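PDB 3DEM: complement factor MASP-3 from Homo sapiens, which belongs to the lectin-pathway serine proteases of complement and, through its CUB1-EGF-CUB2 region, binds mannan-binding lectin and ficolins. Local coordinates for residues Q11-G16 / G111-Y116; D19-D24 / I97-D102; H45-S50 / C72-T77; V59-E64 / S93-T98. One frame throughout, in Å; residues are numbered along the deposited sequence.

Interaction 1 (Q11-G16 / G111-Y116)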
loop_
_atom_site.group_PDB
_atom_site.type_symbol
_atom_site.label_atom_id
_atom_site.label_comp_id
_atom_site.label_asym_id
_atom_site.label_seq_id
_atom_site.Cartn_x
_atom_site.Cartn_y
_atom_site.Cartn_z
ATOM N N GLN A 11 7.866 -9.936 13.605
ATOM C CA GLN A 11 7.547 -11.351 13.750
ATOM C C GLN A 11 7.323 -11.668 15.215
ATOM O O GLN A 11 7.967 -11.092 16.089
ATOM C CB GLN A 11 8.701 -12.230 13.267
ATOM C CG GLN A 11 9.110 -12.059 11.818
ATOM C CD GLN A 11 10.179 -13.066 11.402
ATOM O OE1 GLN A 11 11.213 -12.699 10.837
ATOM N NE2 GLN A 11 9.938 -14.341 11.693
ATOM N N ILE A 12 6.426 -12.605 15.484
ATOM C CA ILE A 12 6.161 -13.043 16.848
ATOM C C ILE A 12 5.998 -14.557 16.872
ATOM O O ILE A 12 5.375 -15.132 15.981
ATOM C CB ILE A 12 4.886 -12.386 17.404
ATOM C CG1 ILE A 12 5.089 -10.882 17.583
ATOM C CG2 ILE A 12 4.495 -13.005 18.725
ATOM C CD1 ILE A 12 3.787 -10.136 17.804
ATOM N N GLN A 13 6.567 -15.194 17.889
ATOM C CA GLN A 13 6.466 -16.636 18.074
ATOM C C GLN A 13 6.008 -16.923 19.488
ATOM O O GLN A 13 6.174 -16.094 20.381
ATOM C CB GLN A 13 7.831 -17.306 17.876
ATOM C CG GLN A 13 8.549 -16.944 16.590
ATOM C CD GLN A 13 9.972 -17.444 16.565
ATOM O OE1 GLN A 13 10.508 -17.895 17.584
ATOM N NE2 GLN A 13 10.601 -17.373 15.397
ATOM N N SER A 14 5.444 -18.107 19.697
ATOM C CA SER A 14 5.139 -18.577 21.043
ATOM C C SER A 14 6.436 -18.925 21.773
ATOM O O SER A 14 7.440 -19.275 21.139
ATOM C CB SER A 14 4.239 -19.809 20.977
ATOM O OG SER A 14 4.774 -20.760 20.076
ATOM N N PRO A 15 6.426 -18.823 23.110
ATOM C CA PRO A 15 7.582 -19.247 23.896
ATOM C C PRO A 15 7.980 -20.676 23.542
ATOM O O PRO A 15 7.126 -21.569 23.517
ATOM C CB PRO A 15 7.071 -19.194 25.337
ATOM C CG PRO A 15 5.966 -18.208 25.313
ATOM C CD PRO A 15 5.336 -18.302 23.953
ATOM N N GLY A 16 9.261 -20.878 23.245
ATOM C CA GLY A 16 9.778 -22.204 22.945
ATOM C C GLY A 16 9.837 -22.566 21.473
ATOM O O GLY A 16 10.567 -23.478 21.090
ATOM N N GLY A 111 2.882 -24.520 19.237
ATOM C CA GLY A 111 2.583 -23.093 19.276
ATOM C C GLY A 111 2.335 -22.435 17.930
ATOM O O GLY A 111 1.694 -23.017 17.052
ATOM N N PHE A 112 2.843 -21.216 17.765
ATOM C CA PHE A 112 2.553 -20.437 16.564
ATOM C C PHE A 112 3.720 -19.569 16.082
ATOM O O PHE A 112 4.664 -19.293 16.824
ATOM C CB PHE A 112 1.320 -19.560 16.797
ATOM C CG PHE A 112 1.581 -18.375 17.685
ATOM C CD1 PHE A 112 1.908 -17.141 17.140
ATOM C CD2 PHE A 112 1.512 -18.497 19.063
ATOM C CE1 PHE A 112 2.155 -16.051 17.957
ATOM C CE2 PHE A 112 1.760 -17.413 19.884
ATOM C CZ PHE A 112 2.082 -16.190 19.331
ATOM N N ASP A 113 3.629 -19.149 14.825
ATOM C CA ASP A 113 4.572 -18.229 14.212
ATOM C C ASP A 113 3.740 -17.175 13.475
ATOM O O ASP A 113 2.973 -17.504 12.566
ATOM C CB ASP A 113 5.492 -18.982 13.246
ATOM C CG ASP A 113 6.425 -18.057 12.472
ATOM O OD1 ASP A 113 6.864 -17.027 13.032
ATOM O OD2 ASP A 113 6.723 -18.369 11.297
ATOM N N ALA A 114 3.877 -15.915 13.878
ATOM C CA ALA A 114 3.042 -14.851 13.332
ATOM C C ALA A 114 3.850 -13.678 12.779
ATOM O O ALA A 114 4.974 -13.420 13.205
ATOM C CB ALA A 114 2.044 -14.368 14.376
ATOM N N HIS A 115 3.253 -12.972 11.825
ATOM C CA HIS A 115 3.884 -11.838 11.168
ATOM C C HIS A 115 2.888 -10.697 11.059
ATOM O O HIS A 115 1.716 -10.920 10.768
ATOM C CB HIS A 115 4.355 -12.242 9.772
ATOM C CG HIS A 115 5.425 -13.289 9.781
ATOM N ND1 HIS A 115 5.161 -14.623 10.011
ATOM C CD2 HIS A 115 6.763 -13.197 9.603
ATOM C CE1 HIS A 115 6.289 -15.306 9.971
ATOM N NE2 HIS A 115 7.276 -14.464 9.723
ATOM N N TYR A 116 3.350 -9.478 11.304
ATOM C CA TYR A 116 2.483 -8.311 11.211
ATOM C C TYR A 116 3.177 -7.193 10.443
ATOM O O TYR A 116 4.400 -7.183 10.309
ATOM C CB TYR A 116 2.067 -7.820 12.603
ATOM C CG TYR A 116 3.195 -7.202 13.401
ATOM C CD1 TYR A 116 3.522 -5.859 13.258
ATOM C CD2 TYR A 116 3.938 -7.963 14.293
ATOM C CE1 TYR A 116 4.561 -5.292 13.983
ATOM C CE2 TYR A 116 4.978 -7.406 15.026
ATOM C CZ TYR A 116 5.280 -6.072 14.868
ATOM O OH TYR A 116 6.310 -5.511 15.593
#

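Interaction 2 (D19-D24 / I97-D102). With CA (calcium ion), chain E.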
loop_
_atom_site.group_PDB
_atom_site.type_symbol
_atom_site.label_atom_id
_atom_site.label_comp_id
_atom_site.label_asym_id
_atom_site.label_seq_id
_atom_site.Cartn_x
_atom_site.Cartn_y
_atom_site.Cartn_z
ATOM N N ASP A 19 9.913 -25.476 19.334
ATOM C CA ASP A 19 9.623 -26.551 20.273
ATOM C C ASP A 19 8.279 -26.310 20.943
ATOM O O ASP A 19 7.732 -25.208 20.874
ATOM C CB ASP A 19 10.716 -26.650 21.331
ATOM C CG ASP A 19 12.032 -27.105 20.758
ATOM O OD1 ASP A 19 12.075 -28.209 20.174
ATOM O OD2 ASP A 19 13.023 -26.358 20.897
ATOM N N SER A 20 7.755 -27.343 21.593
ATOM C CA SER A 20 6.488 -27.240 22.308
ATOM C C SER A 20 6.542 -26.136 23.358
ATOM O O SER A 20 7.556 -25.952 24.026
ATOM C CB SER A 20 6.137 -28.572 22.965
ATOM O OG SER A 20 7.032 -28.873 24.021
ATOM N N TYR A 21 5.453 -25.394 23.499
ATOM C CA TYR A 21 5.417 -24.304 24.463
ATOM C C TYR A 21 5.256 -24.805 25.896
ATOM O O TYR A 21 4.687 -25.873 26.127
ATOM C CB TYR A 21 4.332 -23.276 24.113
ATOM C CG TYR A 21 2.927 -23.825 23.967
ATOM C CD1 TYR A 21 2.149 -24.120 25.085
ATOM C CD2 TYR A 21 2.361 -24.010 22.709
ATOM C CE1 TYR A 21 0.857 -24.607 24.948
ATOM C CE2 TYR A 21 1.071 -24.491 22.565
ATOM C CZ TYR A 21 0.326 -24.788 23.687
ATOM O OH TYR A 21 -0.956 -25.266 23.552
ATOM N N PRO A 22 5.775 -24.034 26.864
ATOM C CA PRO A 22 5.666 -24.409 28.268
ATOM C C PRO A 22 4.253 -24.178 28.795
ATOM O O PRO A 22 3.479 -23.426 28.199
ATOM C CB PRO A 22 6.659 -23.470 28.959
ATOM C CG PRO A 22 6.702 -22.261 28.077
ATOM C CD PRO A 22 6.495 -22.759 26.675
ATOM N N SER A 23 3.914 -24.839 29.895
ATOM C CA SER A 23 2.608 -24.658 30.509
ATOM C C SER A 23 2.623 -23.422 31.404
ATOM O O SER A 23 3.687 -22.888 31.718
ATOM C CB SER A 23 2.208 -25.902 31.309
ATOM O OG SER A 23 3.112 -26.134 32.368
ATOM N N ASP A 24 1.435 -22.974 31.801
ATOM C CA ASP A 24 1.274 -21.806 32.667
ATOM C C ASP A 24 2.093 -20.615 32.194
ATOM O O ASP A 24 2.824 -19.999 32.971
ATOM C CB ASP A 24 1.628 -22.137 34.118
ATOM C CG ASP A 24 1.411 -20.957 35.054
ATOM O OD1 ASP A 24 0.452 -20.183 34.830
ATOM O OD2 ASP A 24 2.202 -20.802 36.010
ATOM N N ILE A 97 -1.809 -8.668 21.368
ATOM C CA ILE A 97 -1.846 -10.109 21.166
ATOM C C ILE A 97 -1.420 -10.813 22.444
ATOM O O ILE A 97 -0.357 -10.518 22.994
ATOM C CB ILE A 97 -0.897 -10.538 20.022
ATOM C CG1 ILE A 97 -1.304 -9.872 18.704
ATOM C CG2 ILE A 97 -0.876 -12.058 19.864
ATOM C CD1 ILE A 97 -0.266 -10.001 17.618
ATOM N N THR A 98 -2.248 -11.737 22.916
ATOM C CA THR A 98 -1.913 -12.530 24.092
ATOM C C THR A 98 -1.911 -14.022 23.769
ATOM O O THR A 98 -2.896 -14.559 23.260
ATOM C CB THR A 98 -2.892 -12.255 25.259
ATOM O OG1 THR A 98 -2.770 -10.890 25.669
ATOM C CG2 THR A 98 -2.600 -13.168 26.454
ATOM N N PHE A 99 -0.791 -14.680 24.048
ATOM C CA PHE A 99 -0.746 -16.133 24.022
ATOM C C PHE A 99 -0.845 -16.650 25.448
ATOM O O PHE A 99 -0.054 -16.268 26.309
ATOM C CB PHE A 99 0.543 -16.639 23.370
ATOM C CG PHE A 99 0.807 -18.104 23.610
ATOM C CD1 PHE A 99 0.109 -19.076 22.908
ATOM C CD2 PHE A 99 1.752 -18.509 24.541
ATOM C CE1 PHE A 99 0.346 -20.423 23.132
ATOM C CE2 PHE A 99 1.997 -19.858 24.770
ATOM C CZ PHE A 99 1.294 -20.813 24.062
ATOM N N ARG A 100 -1.827 -17.505 25.707
ATOM C CA ARG A 100 -1.969 -18.097 27.025
ATOM C C ARG A 100 -1.932 -19.611 26.956
ATOM O O ARG A 100 -2.546 -20.223 26.084
ATOM C CB ARG A 100 -3.269 -17.660 27.699
ATOM C CG ARG A 100 -3.360 -18.119 29.150
ATOM C CD ARG A 100 -4.597 -18.964 29.389
ATOM N NE ARG A 100 -4.638 -19.509 30.741
ATOM C CZ ARG A 100 -5.612 -20.290 31.197
ATOM N NH1 ARG A 100 -6.623 -20.619 30.405
ATOM N NH2 ARG A 100 -5.574 -20.743 32.443
ATOM N N SER A 101 -1.217 -20.201 27.903
ATOM C CA SER A 101 -1.111 -21.637 28.034
ATOM C C SER A 101 -1.515 -21.973 29.465
ATOM O O SER A 101 -0.943 -21.434 30.412
ATOM C CB SER A 101 0.335 -22.059 27.765
ATOM O OG SER A 101 0.500 -23.460 27.857
ATOM N N ASP A 102 -2.518 -22.824 29.646
ATOM C CA ASP A 102 -2.935 -23.157 31.009
ATOM C C ASP A 102 -1.981 -24.151 31.670
ATOM O O ASP A 102 -0.860 -24.353 31.199
ATOM C CB ASP A 102 -4.401 -23.620 31.070
ATOM C CG ASP A 102 -4.670 -24.866 30.249
ATOM O OD1 ASP A 102 -3.743 -25.374 29.585
ATOM O OD2 ASP A 102 -5.827 -25.342 30.271
HETATM CA CA CA E . -2.913 -26.396 27.812
HETATM O O HOH W 1 -0.801 -25.375 28.917
HETATM O O HOH W 2 -1.858 -27.974 26.579
#

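Interaction 3 (H45-S50 / C72-T77). With CA (calcium ion), chain E.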
loop_
_atom_site.group_PDB
_atom_site.type_symbol
_atom_site.label_atom_id
_atom_site.label_comp_id
_atom_site.label_asym_id
_atom_site.label_seq_id
_atom_site.Cartn_x
_atom_site.Cartn_y
_atom_site.Cartn_z
ATOM N N HIS A 45 2.337 -20.770 11.042
ATOM C CA HIS A 45 2.241 -22.040 11.757
ATOM C C HIS A 45 1.351 -21.835 12.975
ATOM O O HIS A 45 1.464 -20.832 13.672
ATOM C CB HIS A 45 3.630 -22.533 12.185
ATOM C CG HIS A 45 3.640 -23.931 12.725
ATOM N ND1 HIS A 45 3.579 -24.209 14.075
ATOM C CD2 HIS A 45 3.705 -25.130 12.099
ATOM C CE1 HIS A 45 3.601 -25.518 14.256
ATOM N NE2 HIS A 45 3.677 -26.099 13.072
ATOM N N PHE A 46 0.453 -22.779 13.226
ATOM C CA PHE A 46 -0.438 -22.672 14.372
ATOM C C PHE A 46 -0.830 -24.044 14.910
ATOM O O PHE A 46 -1.514 -24.819 14.247
ATOM C CB PHE A 46 -1.681 -21.855 14.020
ATOM C CG PHE A 46 -2.452 -21.392 15.216
ATOM C CD1 PHE A 46 -2.240 -20.130 15.743
ATOM C CD2 PHE A 46 -3.381 -22.223 15.824
ATOM C CE1 PHE A 46 -2.946 -19.702 16.850
ATOM C CE2 PHE A 46 -4.089 -21.801 16.933
ATOM C CZ PHE A 46 -3.873 -20.542 17.447
ATOM N N ASN A 47 -0.394 -24.323 16.130
ATOM C CA ASN A 47 -0.541 -25.646 16.724
ATOM C C ASN A 47 -0.837 -25.514 18.210
ATOM O O ASN A 47 0.077 -25.481 19.035
ATOM C CB ASN A 47 0.741 -26.457 16.514
ATOM C CG ASN A 47 0.533 -27.942 16.716
ATOM O OD1 ASN A 47 1.107 -28.549 17.626
ATOM N ND2 ASN A 47 -0.292 -28.539 15.864
ATOM N N LEU A 48 -2.118 -25.423 18.548
ATOM C CA LEU A 48 -2.527 -25.250 19.936
ATOM C C LEU A 48 -3.527 -26.304 20.386
ATOM O O LEU A 48 -4.105 -27.020 19.566
ATOM C CB LEU A 48 -3.127 -23.859 20.156
ATOM C CG LEU A 48 -2.215 -22.755 20.696
ATOM C CD1 LEU A 48 -1.249 -22.264 19.629
ATOM C CD2 LEU A 48 -3.053 -21.600 21.232
ATOM N N GLU A 49 -3.724 -26.392 21.697
ATOM C CA GLU A 49 -4.780 -27.221 22.267
ATOM C C GLU A 49 -6.147 -26.643 21.883
ATOM O O GLU A 49 -6.324 -25.431 21.868
ATOM C CB GLU A 49 -4.647 -27.255 23.791
ATOM C CG GLU A 49 -5.612 -28.198 24.497
ATOM C CD GLU A 49 -5.570 -28.052 26.010
ATOM O OE1 GLU A 49 -4.825 -27.182 26.508
ATOM O OE2 GLU A 49 -6.280 -28.805 26.706
ATOM N N SER A 50 -7.118 -27.494 21.577
ATOM C CA SER A 50 -8.460 -27.006 21.259
ATOM C C SER A 50 -9.368 -26.997 22.497
ATOM O O SER A 50 -9.292 -27.899 23.332
ATOM C CB SER A 50 -9.088 -27.845 20.141
ATOM O OG SER A 50 -10.296 -27.262 19.667
ATOM N N CYS A 72 -7.463 -21.100 18.616
ATOM C CA CYS A 72 -6.895 -22.262 19.282
ATOM C C CYS A 72 -7.028 -23.455 18.340
ATOM O O CYS A 72 -7.547 -23.309 17.236
ATOM C CB CYS A 72 -7.564 -22.510 20.643
ATOM S SG CYS A 72 -9.356 -22.782 20.635
ATOM N N GLY A 73 -6.543 -24.620 18.753
ATOM C CA GLY A 73 -6.614 -25.804 17.904
ATOM C C GLY A 73 -5.412 -25.968 16.991
ATOM O O GLY A 73 -4.506 -25.131 16.980
ATOM N N ARG A 74 -5.403 -27.055 16.225
ATOM C CA ARG A 74 -4.296 -27.336 15.319
ATOM C C ARG A 74 -4.734 -27.232 13.860
ATOM O O ARG A 74 -5.787 -27.744 13.480
ATOM C CB ARG A 74 -3.674 -28.706 15.623
ATOM C CG ARG A 74 -4.563 -29.898 15.323
ATOM C CD ARG A 74 -3.859 -31.203 15.659
ATOM N NE ARG A 74 -3.856 -31.486 17.092
ATOM C CZ ARG A 74 -4.720 -32.300 17.695
ATOM N NH1 ARG A 74 -5.662 -32.914 16.987
ATOM N NH2 ARG A 74 -4.643 -32.508 19.005
ATOM N N GLU A 75 -3.917 -26.557 13.055
ATOM C CA GLU A 75 -4.232 -26.305 11.646
ATOM C C GLU A 75 -4.474 -27.596 10.862
ATOM O O GLU A 75 -5.257 -27.612 9.910
ATOM C CB GLU A 75 -3.144 -25.442 10.980
ATOM C CG GLU A 75 -1.711 -25.934 11.188
ATOM C CD GLU A 75 -0.664 -24.851 10.926
ATOM O OE1 GLU A 75 -0.951 -23.913 10.149
ATOM O OE2 GLU A 75 0.444 -24.939 11.501
ATOM N N THR A 76 -3.810 -28.672 11.278
ATOM C CA THR A 76 -4.005 -29.987 10.667
ATOM C C THR A 76 -5.484 -30.371 10.685
ATOM O O THR A 76 -6.142 -30.389 9.641
ATOM C CB THR A 76 -3.203 -31.087 11.403
ATOM O OG1 THR A 76 -1.999 -30.533 11.953
ATOM C CG2 THR A 76 -2.865 -32.234 10.452
ATOM N N THR A 77 -5.996 -30.679 11.876
ATOM C CA THR A 77 -7.405 -31.021 12.052
ATOM C C THR A 77 -8.273 -29.851 11.614
ATOM O O THR A 77 -7.966 -28.695 11.914
ATOM C CB THR A 77 -7.730 -31.354 13.522
ATOM O OG1 THR A 77 -6.734 -32.240 14.050
ATOM C CG2 THR A 77 -9.106 -32.010 13.634
HETATM CA CA CA E . -2.913 -26.396 27.812
HETATM O O HOH W 2 -1.858 -27.974 26.579
HETATM O O HOH W 1 -0.801 -25.375 28.917
#

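Interaction 4 (V59-E64 / S93-T98)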
loop_
_atom_site.group_PDB
_atom_site.type_symbol
_atom_site.label_atom_id
_atom_site.label_comp_id
_atom_site.label_asym_id
_atom_site.label_seq_id
_atom_site.Cartn_x
_atom_site.Cartn_y
_atom_site.Cartn_z
ATOM N N VAL A 59 -4.647 -17.875 21.444
ATOM C CA VAL A 59 -4.042 -16.648 20.965
ATOM C C VAL A 59 -5.173 -15.647 20.775
ATOM O O VAL A 59 -6.056 -15.839 19.939
ATOM C CB VAL A 59 -3.270 -16.846 19.639
ATOM C CG1 VAL A 59 -2.835 -15.502 19.073
ATOM C CG2 VAL A 59 -2.060 -17.759 19.844
ATOM N N LYS A 60 -5.154 -14.592 21.577
ATOM C CA LYS A 60 -6.211 -13.593 21.577
ATOM C C LYS A 60 -5.704 -12.321 20.903
ATOM O O LYS A 60 -4.658 -11.780 21.278
ATOM C CB LYS A 60 -6.626 -13.303 23.019
ATOM C CG LYS A 60 -7.834 -12.404 23.188
ATOM C CD LYS A 60 -8.099 -12.164 24.672
ATOM C CE LYS A 60 -9.443 -11.493 24.908
ATOM N NZ LYS A 60 -9.788 -11.392 26.364
ATOM N N VAL A 61 -6.436 -11.849 19.901
ATOM C CA VAL A 61 -6.071 -10.626 19.192
ATOM C C VAL A 61 -7.125 -9.562 19.445
ATOM O O VAL A 61 -8.304 -9.764 19.139
ATOM C CB VAL A 61 -5.952 -10.864 17.671
ATOM C CG1 VAL A 61 -5.546 -9.581 16.959
ATOM C CG2 VAL A 61 -4.956 -11.989 17.381
ATOM N N GLU A 62 -6.709 -8.431 20.001
ATOM C CA GLU A 62 -7.668 -7.407 20.408
ATOM C C GLU A 62 -7.129 -5.984 20.293
ATOM O O GLU A 62 -5.932 -5.770 20.096
ATOM C CB GLU A 62 -8.122 -7.662 21.848
ATOM C CG GLU A 62 -7.032 -7.431 22.874
ATOM C CD GLU A 62 -7.350 -8.048 24.222
ATOM O OE1 GLU A 62 -8.535 -8.041 24.627
ATOM O OE2 GLU A 62 -6.408 -8.538 24.880
ATOM N N THR A 63 -8.030 -5.015 20.408
ATOM C CA THR A 63 -7.645 -3.617 20.534
ATOM C C THR A 63 -7.848 -3.203 21.985
ATOM O O THR A 63 -8.003 -4.053 22.861
ATOM C CB THR A 63 -8.466 -2.701 19.611
ATOM O OG1 THR A 63 -9.824 -2.650 20.060
ATOM C CG2 THR A 63 -8.428 -3.210 18.183
ATOM N N GLU A 64 -7.854 -1.899 22.241
ATOM C CA GLU A 64 -7.988 -1.403 23.607
ATOM C C GLU A 64 -9.410 -1.546 24.158
ATOM O O GLU A 64 -9.630 -1.387 25.357
ATOM C CB GLU A 64 -7.514 0.054 23.705
ATOM C CG GLU A 64 -8.031 0.970 22.592
ATOM C CD GLU A 64 -7.249 0.821 21.291
ATOM O OE1 GLU A 64 -6.156 1.418 21.173
ATOM O OE2 GLU A 64 -7.732 0.117 20.379
ATOM N N SER A 93 -4.793 1.940 14.775
ATOM C CA SER A 93 -3.343 1.807 14.748
ATOM C C SER A 93 -2.773 1.039 15.941
ATOM O O SER A 93 -1.587 1.160 16.251
ATOM C CB SER A 93 -2.691 3.189 14.645
ATOM O OG SER A 93 -2.897 3.943 15.823
ATOM N N PHE A 94 -3.610 0.241 16.599
ATOM C CA PHE A 94 -3.165 -0.530 17.758
ATOM C C PHE A 94 -3.674 -1.970 17.742
ATOM O O PHE A 94 -4.830 -2.229 17.403
ATOM C CB PHE A 94 -3.585 0.161 19.063
ATOM C CG PHE A 94 -3.306 -0.652 20.297
ATOM C CD1 PHE A 94 -2.027 -0.716 20.824
ATOM C CD2 PHE A 94 -4.321 -1.353 20.929
ATOM C CE1 PHE A 94 -1.765 -1.461 21.962
ATOM C CE2 PHE A 94 -4.068 -2.101 22.061
ATOM C CZ PHE A 94 -2.788 -2.157 22.580
ATOM N N MET A 95 -2.803 -2.898 18.127
ATOM C CA MET A 95 -3.182 -4.298 18.235
ATOM C C MET A 95 -2.465 -4.967 19.400
ATOM O O MET A 95 -1.251 -4.850 19.542
ATOM C CB MET A 95 -2.884 -5.040 16.930
ATOM C CG MET A 95 -3.336 -6.494 16.922
ATOM S SD MET A 95 -2.843 -7.340 15.410
ATOM C CE MET A 95 -4.132 -6.809 14.278
ATOM N N SER A 96 -3.225 -5.661 20.238
ATOM C CA SER A 96 -2.645 -6.400 21.350
ATOM C C SER A 96 -2.856 -7.891 21.127
ATOM O O SER A 96 -3.939 -8.323 20.726
ATOM C CB SER A 96 -3.270 -5.955 22.677
ATOM O OG SER A 96 -2.604 -6.545 23.781
ATOM N N ILE A 97 -1.809 -8.668 21.368
ATOM C CA ILE A 97 -1.846 -10.109 21.166
ATOM C C ILE A 97 -1.420 -10.813 22.444
ATOM O O ILE A 97 -0.357 -10.518 22.994
ATOM C CB ILE A 97 -0.897 -10.538 20.022
ATOM C CG1 ILE A 97 -1.304 -9.872 18.704
ATOM C CG2 ILE A 97 -0.876 -12.058 19.864
ATOM C CD1 ILE A 97 -0.266 -10.001 17.618
ATOM N N THR A 98 -2.248 -11.737 22.916
ATOM C CA THR A 98 -1.913 -12.530 24.092
ATOM C C THR A 98 -1.911 -14.022 23.769
ATOM O O THR A 98 -2.896 -14.559 23.260
ATOM C CB THR A 98 -2.892 -12.255 25.259
ATOM O OG1 THR A 98 -2.770 -10.890 25.669
ATOM C CG2 THR A 98 -2.600 -13.168 26.454
HETATM O O HOH W 3 -3.877 -9.086 23.915
#

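Interaction 1 (Q11-G16 / G111-Y116)
Ile12 and Ala114 form the central pair where the edge strand 9-13 of the first CUB domain runs antiparallel to strand 111-120. The axes of the two short strands are 4.7 Å apart. This sheet is one of the two that make the CUB beta-sandwich.

Backbone bonds come first. Ile12 N donates to Ala114 O at 2.8 Å, and Ala114 N returns a bond to Ile12 O at 2.7 Å. Gln11 with His115 and Gln13 with Asp113 are the non-hydrogen-bonded pairs beside it. Past the end of strand 9-13, Ser14 N still reaches Phe112 O, a longer bond of 3.2 Å.

Apolar contacts lie on the face of Ile12 and Ala114, which is turned to the sandwich interior. The CG2 branch of Ile12 lies alongside Phe112 and touches CE1 at 3.9 Å. Its other branch carries CD1 to the ring of Tyr116, and the two side chains cross at about a right angle. Trp29 and Ile97 of the second sheet also pack on Ile12. Ser14 N and Gln13 C sit over one face of the Phe112 ring.

The opposite face carries polar groups. Gln11 runs side by side with His115, pointing the same way, its amide plane about 20° from the ring plane. His139 of the second subunit stacks on the same histidine, so this face meets the dimer partner.

One side-chain bond extends the pairing. Ser14 OG sits between its own backbone N and carbonyl carbon (chi1 50°), which turns the hydroxyl to the neighbouring strand, and OG accepts from Phe112 N at 3.0 Å.

Interaction 2 (D19-D24 / I97-D102)
The calcium site of the first CUB domain lies at the end of strand 94-101, where the loop of residues 19-24 packs against it. Tyr21 and Phe99 make the main apolar contact, a T-shaped pair. The edge of Phe99 points at the face of Tyr21, with the planes 76° apart and CZ of Phe99 3.4 Å from CG of Tyr21. Phe99 CG is anti to the backbone N (chi1 166°), which sends the ring across to the loop. The tyrosine hydroxyl reaches further and bonds Asp57, itself a calcium ligand, so Tyr21 probably helps to position that carboxylate.

Ser101 OG lies at the edge of the Tyr21 ring, near its plane. It is also 3.0 Å from Pro22 O and 2.5 Å from a calcium-bound water. That water donates to Asp102 O, and so links the metal to the backbone.

Asp102 binds the calcium through OD1 at 2.2 Å, together with Glu49, Asp57, Ser104 and two waters. Its carbonyl faces the loop. Asp24 N donates to Asp102 O at 2.7 Å, nearly straight at 172°, with the nitrogen well above the carbonyl plane.

Interaction 3 (H45-S50 / C72-T77)
Phe46 N donates to Glu75 OE2 at 2.8 Å, and the bond is almost straight at 174°. The nitrogen meets this oxygen from above the carboxylate plane. Glu75 N in turn donates to Phe46 O at 3.2 Å, so backbone and side chain of the glutamate together grip both polar atoms of Phe46. Glu75 CG lies between its backbone N and carbonyl carbon (chi1 50°); from there the chain runs extended and brings the carboxylate to the strand. Its OE2 also lies over one face of the His45 ring, 3.3 Å from CD2. The carboxylate could favour a protonated imidazole there. Phe151 of the second subunit stacks on the same ring.

Two more backbone bonds follow. Leu48 N donates to Gly73 O at 2.9 Å, and Gly73 N to Glu49 O at 3.2 Å. Both donors lie above the carbonyl planes. In the CUB sandwich these bonds tie the end of strand 37-47, in one sheet, to the loop that leaves strand 67-71 of the other. Cys72 in that loop is joined to Cys54 by a disulfide. Glu49 starts away from the loop, and its extended chain gives OE1 to the calcium ion at 2.4 Å.

The packing is close around Gly73. Its carbonyl O sits at the edge of the Phe46 ring, 3.3 Å from CD2, and the backbone of Cys72 continues along that edge. Leu48 CD1 lies over one face of the same ring, toward its rim. Asn47 ND2 rests 3.4 Å from Arg74 CB, while Asn47 OD1 accepts from Thr110 N.

Interaction 4 (V59-E64 / S93-T98)
Val59 starts the pairing of strand 58-62 with strand 94-101, two antiparallel central strands in one sheet of the first CUB domain's beta-sandwich. Its CG1 lies 4.0 Å from CG2 of Ile97. The two side chains run side by side into the sandwich, where Phe46 of the facing sheet also meets Val59.

Lys60 is in a hydrogen-bonded pair with Thr98. Lys60 N donates to Thr98 O at 2.8 Å, and Thr98 N donates to Lys60 O. Beyond CB the lysine chain is fully extended and leads away from Thr98.

Val61 again faces the interior. Its CG1, anti to the backbone N (chi1 -179°), is 3.8 Å from Met95 CG and as near to the sulfur. Leu41 of the other sheet packs on Val61 too.

Glu62 pairs with Ser96 by two bonds, and Ser96 N to Glu62 O is the shorter at 2.7 Å. Its side chain is on the outer face with Lys60, Ser96 and Thr98. There one water donates to Glu62 OE2 and to Ser96 OG, both at 2.8 Å, and is hydrogen-bonded to Thr98 OG1. The two hydroxyls have further partners on strand 25-32, Asn30 for Ser96 and Thr28 for Thr98.

Thr63 leaves the strand. Its CG2 touches Phe94 O, its hydroxyl bonds Asp65, and its carbonyl carbon lies at the edge of the Phe94 ring. Glu64 and Phe94 run past one another head to tail. The glutamate chain bends at chi2 (-80°), which brings OE1 to 3.3 Å from CD2 of the ring.

In the fold
All four interactions belong to the first CUB domain. Interactions 1 and 4 are mostly buried strand pairings, one in each sheet. Their inward side chains meet across the sandwich: Phe112 touches Val59, and Ile12 touches Ile97. Interactions 2 and 3 are only partly buried and join loops to strand ends. They share the calcium ion, to which they give Asp102 and Glu49, and two of its waters. Regular backbone bonds dominate 1 and 4, whereas 2 and 3 add metal ligation; a side chain also bonds backbone in 1 (Ser14) and in 3 (Glu75). Interactions 2 and 4 use the same strand, 94-101. Interactions 1 and 3 meet where strands 111-120 and 37-47 are neighbours, and both touch the second subunit.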